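Local coordinates for nickel-dependent hydrogenase large subunit (Allochromatium vinosum, PDB 3MYR), which forms the large subunit of a heterodimeric nickel-iron hydrogenase, which oxidises molecular hydrogen and passes the electrons to an acceptor, at residues B[304-307]-B[313-316]; B[280-285]-B[510-515]; B[114-119]-B[266-271]; B[175-180]-B[541-546]; B[43-48]-B[502-507]. All blocks are in the same frame, centred on the assembly; numbering follows the deposited sequence.

Contact 1. Residues B[304-307]-B[313-316]; sequences AILD and IHEV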
# COMPACT_ATOMS: atom_id res chain seq x y z
N ALA B 304 -0.95 7.03 24.08
CA ALA B 304 -1.40 5.66 24.20
C ALA B 304 -2.60 5.64 25.14
O ALA B 304 -2.58 6.30 26.20
CB ALA B 304 -0.27 4.81 24.80
N ILE B 305 -3.54 4.77 24.83
CA ILE B 305 -4.71 4.54 25.66
C ILE B 305 -4.61 3.11 26.11
O ILE B 305 -4.26 2.22 25.30
CB ILE B 305 -5.99 4.74 24.83
CG1 ILE B 305 -6.18 6.22 24.58
CG2 ILE B 305 -7.26 4.12 25.48
CD1 ILE B 305 -7.03 6.52 23.31
N LEU B 306 -4.87 2.89 27.40
CA LEU B 306 -4.83 1.54 27.93
C LEU B 306 -6.19 1.20 28.48
O LEU B 306 -6.87 2.08 29.07
CB LEU B 306 -3.80 1.42 29.03
CG LEU B 306 -2.36 1.71 28.58
CD1 LEU B 306 -1.48 1.56 29.83
CD2 LEU B 306 -1.97 0.72 27.51
N ASP B 307 -6.62 -0.04 28.25
CA ASP B 307 -7.80 -0.57 28.96
C ASP B 307 -9.05 0.28 28.67
O ASP B 307 -9.89 0.45 29.56
CB ASP B 307 -7.53 -0.65 30.51
CG ASP B 307 -6.27 -1.49 30.85
OD1 ASP B 307 -6.02 -2.50 30.12
OD2 ASP B 307 -5.48 -1.15 31.80
N ILE B 313 -4.16 9.85 28.81
CA ILE B 313 -3.39 9.58 27.62
C ILE B 313 -2.02 9.34 28.16
O ILE B 313 -1.45 10.24 28.73
CB ILE B 313 -3.34 10.84 26.71
CG1 ILE B 313 -4.74 11.16 26.21
CG2 ILE B 313 -2.46 10.59 25.44
CD1 ILE B 313 -5.38 9.95 25.66
N HIS B 314 -1.46 8.16 27.97
CA HIS B 314 -0.09 7.89 28.43
C HIS B 314 0.92 8.40 27.40
O HIS B 314 0.66 8.35 26.20
CB HIS B 314 0.10 6.41 28.62
CG HIS B 314 -0.86 5.81 29.60
ND1 HIS B 314 -0.56 5.68 30.94
CD2 HIS B 314 -2.13 5.37 29.46
CE1 HIS B 314 -1.58 5.13 31.57
NE2 HIS B 314 -2.55 4.93 30.70
N GLU B 315 2.03 8.92 27.86
CA GLU B 315 3.07 9.45 26.97
C GLU B 315 3.84 8.32 26.30
O GLU B 315 4.06 7.28 26.89
CB GLU B 315 4.07 10.31 27.77
CG GLU B 315 3.38 11.49 28.37
CD GLU B 315 4.34 12.43 29.14
OE1 GLU B 315 5.33 11.97 29.77
OE2 GLU B 315 4.06 13.64 29.11
N VAL B 316 4.33 8.61 25.10
CA VAL B 316 5.04 7.68 24.28
C VAL B 316 6.42 8.24 24.07
O VAL B 316 6.57 9.41 23.73
CB VAL B 316 4.28 7.44 22.94
CG1 VAL B 316 5.09 6.50 22.03
CG2 VAL B 316 2.90 6.79 23.24
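A single antiparallel beta bridge, Ala304 to His314, ties the end of strand 300-305 to the loop that follows it. The two residues form a hydrogen-bonded pair: His314 N donates to Ala304 O at 2.8 Å, and Ala304 N returns a more bent bond, 136° at the hydrogen, to His314 O at 3.0 Å. Both donors lie in the plane of the carbonyl they address. Beyond the bridge, Leu306 lays its CD1 methyl over one face of the His314 imidazole, 3.9 Å from the ring centroid and displaced toward the NE2 rim, a CH-pi contact between side chains that run roughly perpendicular. The ring takes this place because its CG is anti to its own carbonyl carbon (chi1 -59°), which also brings Ala304 O to its edge, 3.4 Å from His314 CD2. A serine in place of His314 would probably keep the backbone pair but leave the methyl end of Leu306 without the imidazole face it rests on. On the side of helix 390-399 Ile313 CD1 meets Ile305 CG1 at 4.0 Å; Val316 CG2 packs on Ala304 CB on the side of Trp381. Trp381 of strand 378-381 touches Ala304, Leu306, His314 and Val316; Ile305 and Ile313 rest on helix 390-399, and the backbone of Ile305 pairs with Phe281 of the neighbouring strand 281-288.

Contact 2. Residues B[280-285]-B[510-515]; sequences NFLCYG and STWNAG. With NFV (Ni-Fe oxidized active center), chain N.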
# COMPACT_ATOMS: atom_id res chain seq x y z
N ASN B 280 -6.21 -1.52 24.07
CA ASN B 280 -5.03 -0.61 24.15
C ASN B 280 -4.74 -0.07 22.75
O ASN B 280 -4.82 -0.84 21.80
CB ASN B 280 -3.80 -1.39 24.61
CG ASN B 280 -4.07 -2.17 25.90
OD1 ASN B 280 -4.78 -1.68 26.80
ND2 ASN B 280 -3.50 -3.35 26.01
N PHE B 281 -4.42 1.22 22.62
CA PHE B 281 -4.26 1.87 21.31
C PHE B 281 -3.03 2.74 21.34
O PHE B 281 -2.76 3.36 22.33
CB PHE B 281 -5.50 2.69 20.97
CG PHE B 281 -6.71 1.86 20.92
CD1 PHE B 281 -7.39 1.54 22.10
CD2 PHE B 281 -7.14 1.29 19.69
CE1 PHE B 281 -8.54 0.66 22.09
CE2 PHE B 281 -8.26 0.44 19.66
CZ PHE B 281 -8.91 0.07 20.87
N LEU B 282 -2.29 2.80 20.24
CA LEU B 282 -1.07 3.55 20.23
C LEU B 282 -1.02 4.47 18.99
O LEU B 282 -1.28 4.01 17.86
CB LEU B 282 0.10 2.56 20.25
CG LEU B 282 1.51 3.06 19.95
CD1 LEU B 282 2.00 3.85 21.18
CD2 LEU B 282 2.42 1.89 19.64
N CYS B 283 -0.62 5.74 19.23
CA CYS B 283 -0.35 6.71 18.18
C CYS B 283 1.00 7.38 18.40
O CYS B 283 1.28 7.82 19.50
CB CYS B 283 -1.39 7.84 18.19
SG CYS B 283 -3.05 7.24 17.88
N TYR B 284 1.76 7.55 17.33
CA TYR B 284 2.91 8.43 17.38
C TYR B 284 2.51 9.87 17.06
O TYR B 284 3.29 10.80 17.36
CB TYR B 284 4.00 7.97 16.43
CG TYR B 284 4.49 6.55 16.61
CD1 TYR B 284 4.42 5.90 17.87
CD2 TYR B 284 5.15 5.88 15.54
CE1 TYR B 284 4.94 4.59 18.04
CE2 TYR B 284 5.68 4.51 15.70
CZ TYR B 284 5.51 3.89 16.94
OH TYR B 284 5.99 2.59 17.07
N GLY B 285 1.36 10.06 16.40
CA GLY B 285 0.94 11.40 16.00
C GLY B 285 1.61 11.86 14.69
O GLY B 285 2.58 11.24 14.21
N SER B 510 0.92 -2.65 10.43
CA SER B 510 0.37 -4.00 10.35
C SER B 510 1.30 -4.97 11.07
O SER B 510 0.83 -6.02 11.45
CB SER B 510 0.14 -4.43 8.90
OG SER B 510 -0.96 -3.70 8.41
N THR B 511 2.58 -4.61 11.32
CA THR B 511 3.41 -5.42 12.27
C THR B 511 2.75 -5.48 13.64
O THR B 511 2.53 -6.55 14.18
CB THR B 511 4.89 -4.95 12.40
OG1 THR B 511 5.37 -4.59 11.09
CG2 THR B 511 5.76 -6.10 12.96
N TRP B 512 2.42 -4.32 14.20
CA TRP B 512 1.68 -4.28 15.48
C TRP B 512 0.41 -5.10 15.40
O TRP B 512 0.17 -5.97 16.27
CB TRP B 512 1.24 -2.80 15.79
CG TRP B 512 2.40 -1.94 16.18
CD1 TRP B 512 3.08 -1.07 15.39
CD2 TRP B 512 3.00 -1.84 17.49
NE1 TRP B 512 4.05 -0.41 16.12
CE2 TRP B 512 4.04 -0.88 17.41
CE3 TRP B 512 2.76 -2.48 18.73
CZ2 TRP B 512 4.84 -0.52 18.52
CZ3 TRP B 512 3.56 -2.15 19.84
CH2 TRP B 512 4.59 -1.15 19.73
N ASN B 513 -0.48 -4.77 14.44
CA ASN B 513 -1.83 -5.36 14.50
C ASN B 513 -1.88 -6.85 14.18
O ASN B 513 -2.62 -7.63 14.78
CB ASN B 513 -2.77 -4.60 13.53
CG ASN B 513 -3.04 -3.17 14.00
OD1 ASN B 513 -2.97 -2.87 15.19
ND2 ASN B 513 -3.42 -2.31 13.08
N ALA B 514 -1.12 -7.26 13.15
CA ALA B 514 -1.21 -8.63 12.61
C ALA B 514 -0.17 -9.58 13.24
O ALA B 514 -0.09 -10.79 12.90
CB ALA B 514 -0.96 -8.55 11.12
N GLY B 515 0.73 -9.03 14.04
CA GLY B 515 1.89 -9.80 14.52
C GLY B 515 1.41 -10.88 15.48
O GLY B 515 0.29 -10.81 16.01
FE NFV N . 1.54 0.38 5.34
NI NFV N . 1.25 -1.30 2.85
C1 NFV N . 2.55 1.19 6.24
O1 NFV N . 3.30 1.85 6.97
C2 NFV N . 0.20 1.67 5.77
N2 NFV N . -0.61 2.49 6.04
C3 NFV N . 1.03 -0.74 6.76
N3 NFV N . 0.73 -1.46 7.64
O4 NFV N . 0.19 -0.54 4.21
O HOH W 1 5.48 1.53 14.56
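Leu282 and Trp512 meet methyl to ring, and the indole can be followed outward from its backbone. CB of Trp512 leaves helix 509-514 toward strand 281-288, and CG, anti to the carbonyl carbon (chi1 -71°), carries the ring system to Leu282 and Tyr284. On the pyrrole side, Trp512 NE1 donates to a water at 2.9 Å that lies in the ring plane. The same water accepts from Tyr284 OH at 2.8 Å, so it joins the two side chains that do not bond directly. Farther along, Trp512 CE2 comes within 3.9 Å of Leu282 CD2; at Trp512 CZ2 the two partners converge, Leu282 CD2 at 3.6 Å over one face and Tyr284 OH at the edge. Trp512 CH2, at the far rim, lies 3.7 Å from Leu282 CD2, which makes a CH-pi contact 20° off the normal of the six-membered ring. At the start of 510-515, Ser510 N and Ser510 OG both donate to N3 of the nickel-iron centre, OG at 2.9 Å. This double grip probably draws electron density toward the nitrogen end of that diatomic ligand of the iron, while the water-linked indole and phenol settle their polar atoms inside the buried interior.

Contact 3. Residues B[114-119]-B[266-271]; sequences LDWVDV and GFYKDW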
# COMPACT_ATOMS: atom_id res chain seq x y z
N LEU B 114 -17.03 -5.85 -0.39
CA LEU B 114 -17.59 -7.15 -0.79
C LEU B 114 -17.85 -8.11 0.37
O LEU B 114 -18.49 -9.16 0.17
CB LEU B 114 -16.78 -7.85 -1.88
CG LEU B 114 -16.70 -7.07 -3.21
CD1 LEU B 114 -15.90 -7.87 -4.27
CD2 LEU B 114 -18.08 -6.68 -3.77
N ASP B 115 -17.38 -7.76 1.57
CA ASP B 115 -17.79 -8.44 2.80
C ASP B 115 -19.23 -8.11 3.23
O ASP B 115 -19.81 -8.82 4.06
CB ASP B 115 -16.88 -8.16 4.02
CG ASP B 115 -15.42 -8.62 3.80
OD1 ASP B 115 -14.48 -8.17 4.56
OD2 ASP B 115 -15.18 -9.37 2.82
N TRP B 116 -19.75 -7.00 2.78
CA TRP B 116 -20.99 -6.45 3.35
C TRP B 116 -22.02 -6.35 2.25
O TRP B 116 -23.20 -6.14 2.54
CB TRP B 116 -20.78 -5.02 3.90
CG TRP B 116 -19.64 -4.85 4.83
CD1 TRP B 116 -18.38 -4.36 4.53
CD2 TRP B 116 -19.61 -5.21 6.21
NE1 TRP B 116 -17.60 -4.38 5.66
CE2 TRP B 116 -18.32 -4.91 6.70
CE3 TRP B 116 -20.57 -5.77 7.10
CZ2 TRP B 116 -17.95 -5.13 8.05
CZ3 TRP B 116 -20.20 -6.01 8.42
CH2 TRP B 116 -18.89 -5.70 8.88
N VAL B 117 -21.54 -6.28 0.99
CA VAL B 117 -22.36 -6.02 -0.19
C VAL B 117 -22.44 -7.29 -1.03
O VAL B 117 -21.40 -7.89 -1.36
CB VAL B 117 -21.73 -4.90 -1.05
CG1 VAL B 117 -22.35 -4.82 -2.44
CG2 VAL B 117 -21.80 -3.54 -0.31
N ASP B 118 -23.66 -7.73 -1.33
CA ASP B 118 -23.88 -8.93 -2.14
C ASP B 118 -24.10 -8.52 -3.62
O ASP B 118 -25.14 -7.97 -3.99
CB ASP B 118 -25.08 -9.68 -1.56
CG ASP B 118 -25.34 -11.03 -2.26
OD1 ASP B 118 -24.93 -11.20 -3.42
OD2 ASP B 118 -26.04 -11.89 -1.66
N VAL B 119 -23.15 -8.81 -4.46
CA VAL B 119 -23.24 -8.38 -5.83
C VAL B 119 -24.34 -9.08 -6.63
O VAL B 119 -24.94 -8.48 -7.51
CB VAL B 119 -21.89 -8.63 -6.53
CG1 VAL B 119 -22.07 -8.41 -8.04
CG2 VAL B 119 -20.88 -7.60 -5.96
N GLY B 266 -25.90 0.85 9.42
CA GLY B 266 -27.20 0.73 10.04
C GLY B 266 -27.73 -0.70 9.99
O GLY B 266 -28.56 -1.09 10.83
N PHE B 267 -27.27 -1.51 9.02
CA PHE B 267 -27.73 -2.92 8.88
C PHE B 267 -26.81 -3.91 9.61
O PHE B 267 -27.07 -5.09 9.63
CB PHE B 267 -27.84 -3.30 7.38
CG PHE B 267 -29.03 -2.64 6.67
CD1 PHE B 267 -28.91 -1.37 6.12
CD2 PHE B 267 -30.27 -3.30 6.57
CE1 PHE B 267 -30.01 -0.76 5.46
CE2 PHE B 267 -31.39 -2.67 5.93
CZ PHE B 267 -31.24 -1.42 5.40
N TYR B 268 -25.73 -3.42 10.22
CA TYR B 268 -24.71 -4.30 10.79
C TYR B 268 -24.25 -3.86 12.22
O TYR B 268 -23.09 -4.00 12.59
CB TYR B 268 -23.50 -4.31 9.84
CG TYR B 268 -23.79 -5.05 8.54
CD1 TYR B 268 -23.89 -4.35 7.34
CD2 TYR B 268 -24.01 -6.44 8.52
CE1 TYR B 268 -24.15 -5.02 6.16
CE2 TYR B 268 -24.29 -7.12 7.35
CZ TYR B 268 -24.33 -6.41 6.16
OH TYR B 268 -24.52 -7.05 4.94
N LYS B 269 -25.20 -3.37 13.00
CA LYS B 269 -24.94 -2.68 14.23
C LYS B 269 -24.41 -3.69 15.22
O LYS B 269 -23.61 -3.32 16.08
CB LYS B 269 -26.24 -2.07 14.79
CG LYS B 269 -26.65 -0.73 14.10
CD LYS B 269 -28.09 -0.36 14.60
CE LYS B 269 -28.62 0.86 13.89
NZ LYS B 269 -29.79 1.47 14.62
N ASP B 270 -24.80 -4.96 15.09
CA ASP B 270 -24.24 -6.02 15.96
C ASP B 270 -22.70 -6.22 15.71
O ASP B 270 -21.98 -6.75 16.58
CB ASP B 270 -24.97 -7.37 15.78
CG ASP B 270 -24.91 -7.87 14.34
OD1 ASP B 270 -24.43 -9.00 14.09
OD2 ASP B 270 -25.28 -7.09 13.43
N TRP B 271 -22.18 -5.72 14.59
CA TRP B 271 -20.72 -5.78 14.34
C TRP B 271 -20.04 -4.69 15.16
O TRP B 271 -18.82 -4.51 15.11
CB TRP B 271 -20.40 -5.68 12.81
CG TRP B 271 -20.66 -7.05 12.21
CD1 TRP B 271 -21.88 -7.57 11.88
CD2 TRP B 271 -19.71 -8.12 12.07
NE1 TRP B 271 -21.74 -8.89 11.48
CE2 TRP B 271 -20.43 -9.26 11.58
CE3 TRP B 271 -18.31 -8.22 12.29
CZ2 TRP B 271 -19.81 -10.51 11.36
CZ3 TRP B 271 -17.68 -9.40 11.98
CH2 TRP B 271 -18.44 -10.56 11.54
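Trp116 presents the edge of its indole to two aromatic faces at once. Its CE3 atom stands 3.5 Å above the centre of the Tyr268 ring, with the two planes inclined at 62° and the six-membered ring centroids 4.8 Å apart. The neighbouring CZ3-CH2 edge points at the five-membered ring of Trp271, whose plane is almost perpendicular at 89°; Trp116 CZ3 is 4.0 Å from Trp271 CG, and the approach is toward the rim. Within its own segment, Asp115 CB lies over one face of the Trp116 indole. The first torsion, with CG anti to the carbonyl carbon, sets where the Trp116 ring lies, and the second sets how it is turned. Tyr268 also reaches back to the backbone of the same residue: its hydroxyl donates to Trp116 O at 2.9 Å, approaching 26° out of the carbonyl plane. The phenol is thereby held at its tip by a bond and on its face by the indole edge. Tyr268 OH is also hydrogen-bonded to Arg178 N, and Arg547 of helix 543-551 packs against all three aromatic side chains. Together Trp116, Tyr268 and Trp271 form an aromatic cluster built on T-shaped (edge-to-face) pairs, here joining the loop after helix 86-112 to the loop after helix 236-265, away from the metal centres.

Contact 4. Residues B[175-180]-B[541-546]; sequences PAYRLP and QPIEIL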
# COMPACT_ATOMS: atom_id res chain seq x y z
N PRO B 175 -26.10 -15.85 4.68
CA PRO B 175 -27.07 -15.17 5.55
C PRO B 175 -26.45 -13.95 6.26
O PRO B 175 -27.19 -13.06 6.67
CB PRO B 175 -27.47 -16.27 6.58
CG PRO B 175 -26.31 -17.30 6.50
CD PRO B 175 -25.99 -17.29 5.02
N ALA B 176 -25.11 -13.86 6.29
CA ALA B 176 -24.46 -12.67 6.86
C ALA B 176 -24.72 -11.41 6.01
O ALA B 176 -24.56 -10.26 6.46
CB ALA B 176 -22.92 -12.91 7.03
N TYR B 177 -25.10 -11.61 4.75
CA TYR B 177 -25.43 -10.43 3.88
C TYR B 177 -26.84 -9.92 4.17
O TYR B 177 -27.78 -10.70 4.11
CB TYR B 177 -25.30 -10.77 2.39
CG TYR B 177 -23.89 -10.93 1.88
CD1 TYR B 177 -23.47 -12.14 1.35
CD2 TYR B 177 -23.01 -9.81 1.81
CE1 TYR B 177 -22.18 -12.28 0.78
CE2 TYR B 177 -21.76 -9.89 1.24
CZ TYR B 177 -21.34 -11.14 0.72
OH TYR B 177 -20.07 -11.23 0.22
N ARG B 178 -26.98 -8.65 4.53
CA ARG B 178 -28.28 -8.19 5.01
C ARG B 178 -28.88 -7.02 4.22
O ARG B 178 -30.06 -6.69 4.41
CB ARG B 178 -28.19 -7.82 6.51
CG ARG B 178 -27.56 -8.88 7.52
CD ARG B 178 -27.77 -8.23 8.89
NE ARG B 178 -26.80 -8.28 10.00
CZ ARG B 178 -26.40 -9.39 10.52
NH1 ARG B 178 -25.58 -9.43 11.55
NH2 ARG B 178 -26.77 -10.50 9.88
N LEU B 179 -28.07 -6.33 3.40
CA LEU B 179 -28.58 -5.17 2.61
C LEU B 179 -29.69 -5.55 1.64
O LEU B 179 -29.62 -6.59 0.97
CB LEU B 179 -27.44 -4.46 1.83
CG LEU B 179 -26.22 -3.99 2.61
CD1 LEU B 179 -25.18 -3.31 1.60
CD2 LEU B 179 -26.62 -3.02 3.72
N PRO B 180 -30.66 -4.67 1.46
CA PRO B 180 -31.64 -4.86 0.37
C PRO B 180 -30.95 -4.74 -1.03
O PRO B 180 -29.89 -4.11 -1.15
CB PRO B 180 -32.64 -3.68 0.56
CG PRO B 180 -31.78 -2.58 1.19
CD PRO B 180 -30.75 -3.34 2.09
N GLN B 541 -17.04 -20.70 3.91
CA GLN B 541 -17.37 -19.35 3.45
C GLN B 541 -17.24 -18.47 4.70
O GLN B 541 -18.23 -17.99 5.24
CB GLN B 541 -18.82 -19.27 2.90
CG GLN B 541 -19.11 -20.21 1.70
CD GLN B 541 -20.36 -19.78 0.85
OE1 GLN B 541 -21.26 -19.14 1.32
NE2 GLN B 541 -20.33 -20.08 -0.42
N PRO B 542 -16.00 -18.28 5.17
CA PRO B 542 -15.75 -17.61 6.46
C PRO B 542 -15.86 -16.07 6.34
O PRO B 542 -14.94 -15.33 6.68
CB PRO B 542 -14.31 -18.05 6.74
CG PRO B 542 -13.67 -17.88 5.34
CD PRO B 542 -14.72 -18.62 4.48
N ILE B 543 -16.98 -15.58 5.82
CA ILE B 543 -17.19 -14.17 5.68
C ILE B 543 -17.03 -13.41 7.03
O ILE B 543 -16.62 -12.28 7.04
CB ILE B 543 -18.53 -13.95 5.05
CG1 ILE B 543 -18.71 -12.50 4.58
CG2 ILE B 543 -19.63 -14.38 5.99
CD1 ILE B 543 -19.85 -12.35 3.52
N GLU B 544 -17.27 -14.08 8.16
CA GLU B 544 -17.18 -13.35 9.42
C GLU B 544 -15.74 -13.07 9.77
O GLU B 544 -15.43 -12.07 10.39
CB GLU B 544 -17.82 -14.13 10.57
CG GLU B 544 -19.35 -14.48 10.37
CD GLU B 544 -19.60 -15.83 9.67
OE1 GLU B 544 -20.70 -16.41 9.86
OE2 GLU B 544 -18.74 -16.34 8.91
N ILE B 545 -14.84 -13.97 9.41
CA ILE B 545 -13.42 -13.72 9.63
C ILE B 545 -12.97 -12.53 8.75
O ILE B 545 -12.31 -11.60 9.25
CB ILE B 545 -12.61 -15.00 9.33
CG1 ILE B 545 -12.75 -15.96 10.52
CG2 ILE B 545 -11.10 -14.66 9.08
CD1 ILE B 545 -12.04 -17.38 10.27
N LEU B 546 -13.37 -12.56 7.48
CA LEU B 546 -12.95 -11.56 6.54
C LEU B 546 -13.44 -10.19 6.99
O LEU B 546 -12.72 -9.23 6.88
CB LEU B 546 -13.49 -11.88 5.13
CG LEU B 546 -13.00 -13.21 4.51
CD1 LEU B 546 -13.57 -13.35 3.09
CD2 LEU B 546 -11.50 -13.30 4.46
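Ala176 and Ile543 bring the loop before helix 181-201 against the first turn of helix 543-551, their CA atoms 7.5 Å apart, right after Pro542, the centre of an inverse gamma turn and the N-cap residue. Ile543 divides its branches between two neighbours. Its CG2 methyl, between the backbone N and the carbonyl carbon, packs on Ala176 CB at 3.8 Å. The other branch, with CG1 anti to the backbone N (chi1 -167°), extends CD1 over one face of the Tyr177 ring, 3.4 Å from Tyr177 CZ and 27° off the normal, displaced toward the hydroxyl end. Tyr177 OH itself bonds to Leu114 O. An alanine in place of Tyr177 is likely to leave Ile543 CD1 without the ring it rests on and Leu114 O without this donor. Across the two segments the contact is therefore apolar, a CH-pi approach beside a methyl-methyl contact, and the tyrosine's polar end is satisfied by a third part of the chain.

Contact 5. Residues B[43-48]-B[502-507]; sequences TILKGR and ANYQAV. With MG (magnesium ion), chain O.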
# COMPACT_ATOMS: atom_id res chain seq x y z
N THR B 43 17.81 -5.86 5.98
CA THR B 43 19.13 -6.44 5.75
C THR B 43 19.71 -5.88 4.48
O THR B 43 20.89 -5.51 4.45
CB THR B 43 18.94 -7.95 5.62
OG1 THR B 43 18.50 -8.44 6.90
CG2 THR B 43 20.25 -8.67 5.21
N ILE B 44 18.85 -5.69 3.47
CA ILE B 44 19.30 -5.07 2.19
C ILE B 44 19.90 -3.69 2.37
O ILE B 44 20.96 -3.35 1.77
CB ILE B 44 18.18 -5.13 1.16
CG1 ILE B 44 17.98 -6.62 0.77
CG2 ILE B 44 18.51 -4.26 -0.16
CD1 ILE B 44 16.60 -6.92 0.08
N LEU B 45 19.36 -2.92 3.31
CA LEU B 45 19.88 -1.56 3.55
C LEU B 45 21.23 -1.43 4.17
O LEU B 45 21.78 -0.34 4.11
CB LEU B 45 18.94 -0.78 4.50
CG LEU B 45 17.59 -0.44 3.91
CD1 LEU B 45 16.57 -0.22 5.02
CD2 LEU B 45 17.75 0.79 2.87
N LYS B 46 21.67 -2.43 4.97
CA LYS B 46 22.91 -2.26 5.72
C LYS B 46 24.03 -1.84 4.77
O LYS B 46 24.18 -2.43 3.71
CB LYS B 46 23.36 -3.59 6.41
CG LYS B 46 22.38 -4.04 7.51
CD LYS B 46 23.06 -4.54 8.81
CE LYS B 46 21.98 -4.66 9.95
NZ LYS B 46 22.46 -4.29 11.36
N GLY B 47 24.85 -0.86 5.18
CA GLY B 47 26.03 -0.47 4.40
C GLY B 47 25.72 0.59 3.38
O GLY B 47 26.63 1.17 2.83
N ARG B 48 24.45 0.92 3.15
CA ARG B 48 24.11 1.84 2.05
C ARG B 48 24.09 3.28 2.53
O ARG B 48 24.27 3.53 3.70
CB ARG B 48 22.76 1.42 1.45
CG ARG B 48 22.90 0.07 0.72
CD ARG B 48 21.56 -0.30 0.07
NE ARG B 48 21.52 -1.72 -0.33
CZ ARG B 48 21.89 -2.18 -1.52
NH1 ARG B 48 22.34 -1.35 -2.47
NH2 ARG B 48 21.70 -3.45 -1.80
N ALA B 502 24.28 1.58 9.56
CA ALA B 502 24.78 0.48 10.37
C ALA B 502 23.60 -0.39 10.84
O ALA B 502 23.72 -1.60 10.94
CB ALA B 502 25.54 1.02 11.60
N ASN B 503 22.47 0.22 11.12
CA ASN B 503 21.26 -0.55 11.35
C ASN B 503 20.10 0.27 10.83
O ASN B 503 20.08 1.52 10.94
CB ASN B 503 21.05 -0.83 12.87
CG ASN B 503 20.11 -2.03 13.12
OD1 ASN B 503 19.67 -2.68 12.17
ND2 ASN B 503 19.77 -2.29 14.40
N TYR B 504 19.07 -0.43 10.39
CA TYR B 504 17.86 0.23 10.01
C TYR B 504 16.73 -0.73 10.39
O TYR B 504 16.63 -1.85 9.87
CB TYR B 504 17.90 0.51 8.50
CG TYR B 504 16.88 1.55 8.06
CD1 TYR B 504 17.29 2.83 7.60
CD2 TYR B 504 15.50 1.27 8.09
CE1 TYR B 504 16.37 3.76 7.15
CE2 TYR B 504 14.58 2.22 7.64
CZ TYR B 504 15.05 3.47 7.15
OH TYR B 504 14.16 4.48 6.78
N GLN B 505 15.82 -0.30 11.23
CA GLN B 505 14.75 -1.21 11.60
C GLN B 505 13.39 -0.50 11.42
O GLN B 505 13.15 0.59 11.98
CB GLN B 505 14.97 -1.63 13.11
CG GLN B 505 16.18 -2.56 13.24
CD GLN B 505 15.87 -3.94 12.62
OE1 GLN B 505 14.77 -4.48 12.81
NE2 GLN B 505 16.86 -4.57 12.03
N ALA B 506 12.48 -1.15 10.73
CA ALA B 506 11.14 -0.58 10.59
C ALA B 506 10.21 -1.37 11.49
O ALA B 506 10.24 -2.58 11.50
CB ALA B 506 10.63 -0.65 9.11
N VAL B 507 9.34 -0.65 12.20
CA VAL B 507 8.21 -1.29 12.85
C VAL B 507 6.99 -0.58 12.30
O VAL B 507 6.81 0.62 12.45
CB VAL B 507 8.25 -1.11 14.38
CG1 VAL B 507 7.13 -1.93 15.01
CG2 VAL B 507 9.67 -1.52 14.95
MG MG O . 11.00 -4.54 11.05
O HOH W 2 20.58 -5.78 12.64
O HOH W 3 12.06 -4.41 12.81
O HOH W 4 9.35 -5.30 12.09
O HOH W 5 11.71 -6.56 10.85
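Leu45, near the end of helix 41-44, meets Tyr504 through its CD1 methyl, which sits over one face of the phenol ring, 3.8 Å from the centroid and nearest CG at 3.5 Å. The tyrosine holds its CG anti to the backbone N (chi1 -163°), which brings the ring beneath that methyl, while its hydroxyl bonds to His492 and Ser72. Next comes Lys46, whose chain is bent at chi2 and chi4 and runs alongside Asn503 in the same direction. Lys46 NZ donates to Ala502 O at 3.0 Å, in the carbonyl plane, and more weakly to Asn503 OD1 at 3.3 Å; a water accepting from NZ at 2.7 Å also donates to that same OD1. Leu45 and Lys46 open a type II beta turn that ends at Arg48 and is packed on strand 500-507, where Ala502 and Asn503 both face Val495 in a classic beta bulge. Gly47 takes the positive-phi position of the turn, and its carbonyl receives Arg500 NE. Arg48 NE turns back onto Ile44 O at 2.7 Å, the donor well above the carbonyl plane, and Arg48 NH2 forms a salt bridge with Asp257 of the small subunit. Farther along the strand, Ala506 O binds the magnesium ion at 2.1 Å with three waters, Glu42 and His561; Gln505 OE1 accepts from one of those waters.

In the fold
Contacts 3 and 4 form one cluster, their centres 7 Å apart, joined by a salt bridge from Arg178 to Asp270; their segments alternate along the chain. Contacts 1 and 2, with centres 12 Å apart, share the two-stranded sheet of 281-288 and 300-305, contact 1 lying inside the chain loop that contact 2 closes. Strand 500-507 leads into helix 509-514, so contact 5 passes directly to contact 2, where Trp512 packs on Val507. The magnesium and nickel-iron sites are thus reached by consecutive elements, whereas contacts 3 and 4 lie on the opposite side of the chain's centre from contact 5, about 42 Å away between centres.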